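Local coordinates for lipoate-protein ligase 1 (Plasmodium falciparum, PDB 5T8U) that belongs to the lipoate-protein ligase family, with a catalytic domain of the LplA/LipB type that has lipoic acid bound in its pocket, at residues E214-C217 and I218-K222. Numbering follows the deposited sequence.
Sequences ENLC and IALIK
Ile218, Ala219, Leu220 and Ile221 each give their backbone N-H to the carbonyl four residues back, on Glu214, Asn215, Leu216 and Cys217, in successive i to i+4 bonds of one alpha-helix. Ala219 N to Asn215 O is 3.0 Å and almost straight (178° at the hydrogen), whereas Leu220 N to Leu216 O, at 2.9 Å, is more bent (151°). Side chains add a loose apolar contact along the inner face, Leu216 CD1 to Leu220 CD2 at 4.4 Å, one turn apart, as suits two leucines on the buried side. Both beta-branched isoleucines turn CG1 back along the helix, over the carbonyl oxygen of the preceding turn. With chi1 at -68°, Ile218 CG1 lies beside its own backbone N and 3.1 Å from Glu214 O, and Ile221 repeats this with CG1 3.3 Å from Cys217 O. Ile218 is on the exposed side, while Ile221 is buried among apolar neighbours, Leu58 and Ile241, which suit its branched hydrocarbon side chain. Glu214 suits the exposed side too, its carboxylate end leading away from the following turn. Ala219 CB, a single methyl, lies 3.6 Å from Asn215 O, and its small size probably lets helix 117-132 come close. Thr127 and His131 of that helix touch Ala219, and Thr127 also touches Leu220. Cys217, Leu220 and Ile221 rest on Leu58, so helix 213-227 packs against helix 117-132 through one set of side chains and against strand 55-59 of the large mixed sheet through another, with Leu220 in both.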
ATOM      1  N   GLU A 214     -15.747   8.690  11.940  1.00 85.38           N
ATOM      2  CA  GLU A 214     -15.986   7.933  13.165  1.00 84.47           C
ATOM      3  C   GLU A 214     -17.035   6.850  12.949  1.00 83.91           C
ATOM      4  O   GLU A 214     -16.861   5.708  13.392  1.00 81.45           O
ATOM      5  CB  GLU A 214     -16.410   8.885  14.283  1.00 89.18           C
ATOM      6  CG  GLU A 214     -15.277   9.763  14.793  1.00 92.79           C
ATOM      7  CD  GLU A 214     -15.760  11.070  15.391  1.00 98.19           C
ATOM      8  OE1 GLU A 214     -16.867  11.523  15.030  1.00101.02           O
ATOM      9  OE2 GLU A 214     -15.030  11.647  16.224  1.00 98.90           O
ATOM     10  N   ASN A 215     -18.131   7.188  12.268  1.00 90.73           N
ATOM     11  CA  ASN A 215     -19.183   6.211  11.998  1.00 90.73           C
ATOM     12  C   ASN A 215     -18.632   5.027  11.208  1.00 83.24           C
ATOM     13  O   ASN A 215     -18.705   3.870  11.648  1.00 85.74           O
ATOM     14  CB  ASN A 215     -20.327   6.894  11.240  1.00 93.12           C
ATOM     15  CG  ASN A 215     -21.634   6.126  11.323  1.00 96.80           C
ATOM     16  OD1 ASN A 215     -21.646   4.919  11.565  1.00 97.03           O
ATOM     17  ND2 ASN A 215     -22.747   6.828  11.111  1.00 99.39           N
ATOM     18  N   LEU A 216     -18.060   5.307  10.034  1.00 68.83           N
ATOM     19  CA  LEU A 216     -17.501   4.248   9.201  1.00 62.79           C
ATOM     20  C   LEU A 216     -16.477   3.425   9.968  1.00 60.22           C
ATOM     21  O   LEU A 216     -16.473   2.191   9.886  1.00 57.29           O
ATOM     22  CB  LEU A 216     -16.873   4.856   7.944  1.00 60.06           C
ATOM     23  CG  LEU A 216     -16.289   3.922   6.872  1.00 56.43           C
ATOM     24  CD1 LEU A 216     -14.854   3.506   7.191  1.00 53.34           C
ATOM     25  CD2 LEU A 216     -17.175   2.699   6.641  1.00 56.86           C
ATOM     26  N   CYS A 217     -15.594   4.087  10.718  1.00 64.17           N
ATOM     27  CA  CYS A 217     -14.573   3.367  11.472  1.00 64.13           C
ATOM     28  C   CYS A 217     -15.204   2.410  12.476  1.00 63.92           C
ATOM     29  O   CYS A 217     -14.837   1.232  12.544  1.00 64.88           O
ATOM     30  CB  CYS A 217     -13.649   4.358  12.178  1.00 64.80           C
ATOM     31  SG  CYS A 217     -12.432   5.151  11.092  1.00 65.39           S
ATOM     32  N   ILE A 218     -16.161   2.901  13.268  0.93 58.57           N
ATOM     33  CA  ILE A 218     -16.801   2.060  14.279  0.93 56.83           C
ATOM     34  C   ILE A 218     -17.462   0.856  13.620  0.93 55.44           C
ATOM     35  O   ILE A 218     -17.252  -0.293  14.034  0.93 55.16           O
ATOM     36  CB  ILE A 218     -17.808   2.886  15.103  0.93 59.65           C
ATOM     37  CG1 ILE A 218     -17.062   3.911  15.962  0.93 59.83           C
ATOM     38  CG2 ILE A 218     -18.669   1.980  15.994  0.93 61.25           C
ATOM     39  CD1 ILE A 218     -17.955   4.930  16.637  0.93 62.19           C
ATOM     40  N   ALA A 219     -18.266   1.096  12.581  1.00 57.63           N
ATOM     41  CA  ALA A 219     -18.900  -0.017  11.878  1.00 57.98           C
ATOM     42  C   ALA A 219     -17.859  -1.017  11.384  1.00 58.44           C
ATOM     43  O   ALA A 219     -18.054  -2.236  11.481  1.00 56.58           O
ATOM     44  CB  ALA A 219     -19.735   0.506  10.711  1.00 55.93           C
ATOM     45  N   LEU A 220     -16.737  -0.514  10.865  1.00 63.23           N
ATOM     46  CA  LEU A 220     -15.708  -1.387  10.313  1.00 66.81           C
ATOM     47  C   LEU A 220     -15.073  -2.250  11.397  1.00 66.65           C
ATOM     48  O   LEU A 220     -14.820  -3.441  11.180  1.00 68.08           O
ATOM     49  CB  LEU A 220     -14.651  -0.543   9.603  1.00 66.46           C
ATOM     50  CG  LEU A 220     -13.603  -1.269   8.762  1.00 65.88           C
ATOM     51  CD1 LEU A 220     -14.254  -2.144   7.705  1.00 67.78           C
ATOM     52  CD2 LEU A 220     -12.687  -0.247   8.113  1.00 67.09           C
ATOM     53  N   ILE A 221     -14.798  -1.667  12.566  1.00 64.67           N
ATOM     54  CA  ILE A 221     -14.278  -2.453  13.682  1.00 63.62           C
ATOM     55  C   ILE A 221     -15.292  -3.513  14.093  1.00 62.15           C
ATOM     56  O   ILE A 221     -14.935  -4.668  14.368  1.00 63.62           O
ATOM     57  CB  ILE A 221     -13.911  -1.531  14.859  1.00 64.16           C
ATOM     58  CG1 ILE A 221     -12.844  -0.515  14.429  1.00 61.99           C
ATOM     59  CG2 ILE A 221     -13.408  -2.352  16.046  1.00 65.93           C
ATOM     60  CD1 ILE A 221     -12.563   0.563  15.461  1.00 59.97           C
ATOM     61  N   LYS A 222     -16.574  -3.139  14.137  1.00 56.11           N
ATOM     62  CA  LYS A 222     -17.624  -4.097  14.463  1.00 57.06           C
ATOM     63  C   LYS A 222     -17.575  -5.302  13.530  1.00 58.35           C
ATOM     64  O   LYS A 222     -17.458  -6.447  13.977  1.00 58.87           O
ATOM     65  CB  LYS A 222     -18.992  -3.412  14.395  1.00 59.58           C
ATOM     66  CG  LYS A 222     -19.361  -2.635  15.651  1.00 60.11           C
ATOM     67  CD  LYS A 222     -20.667  -1.875  15.472  1.00 59.87           C
ATOM     68  CE  LYS A 222     -21.186  -1.323  16.794  1.00 62.62           C
ATOM     69  NZ  LYS A 222     -22.513  -0.655  16.647  1.00 63.78           N
TER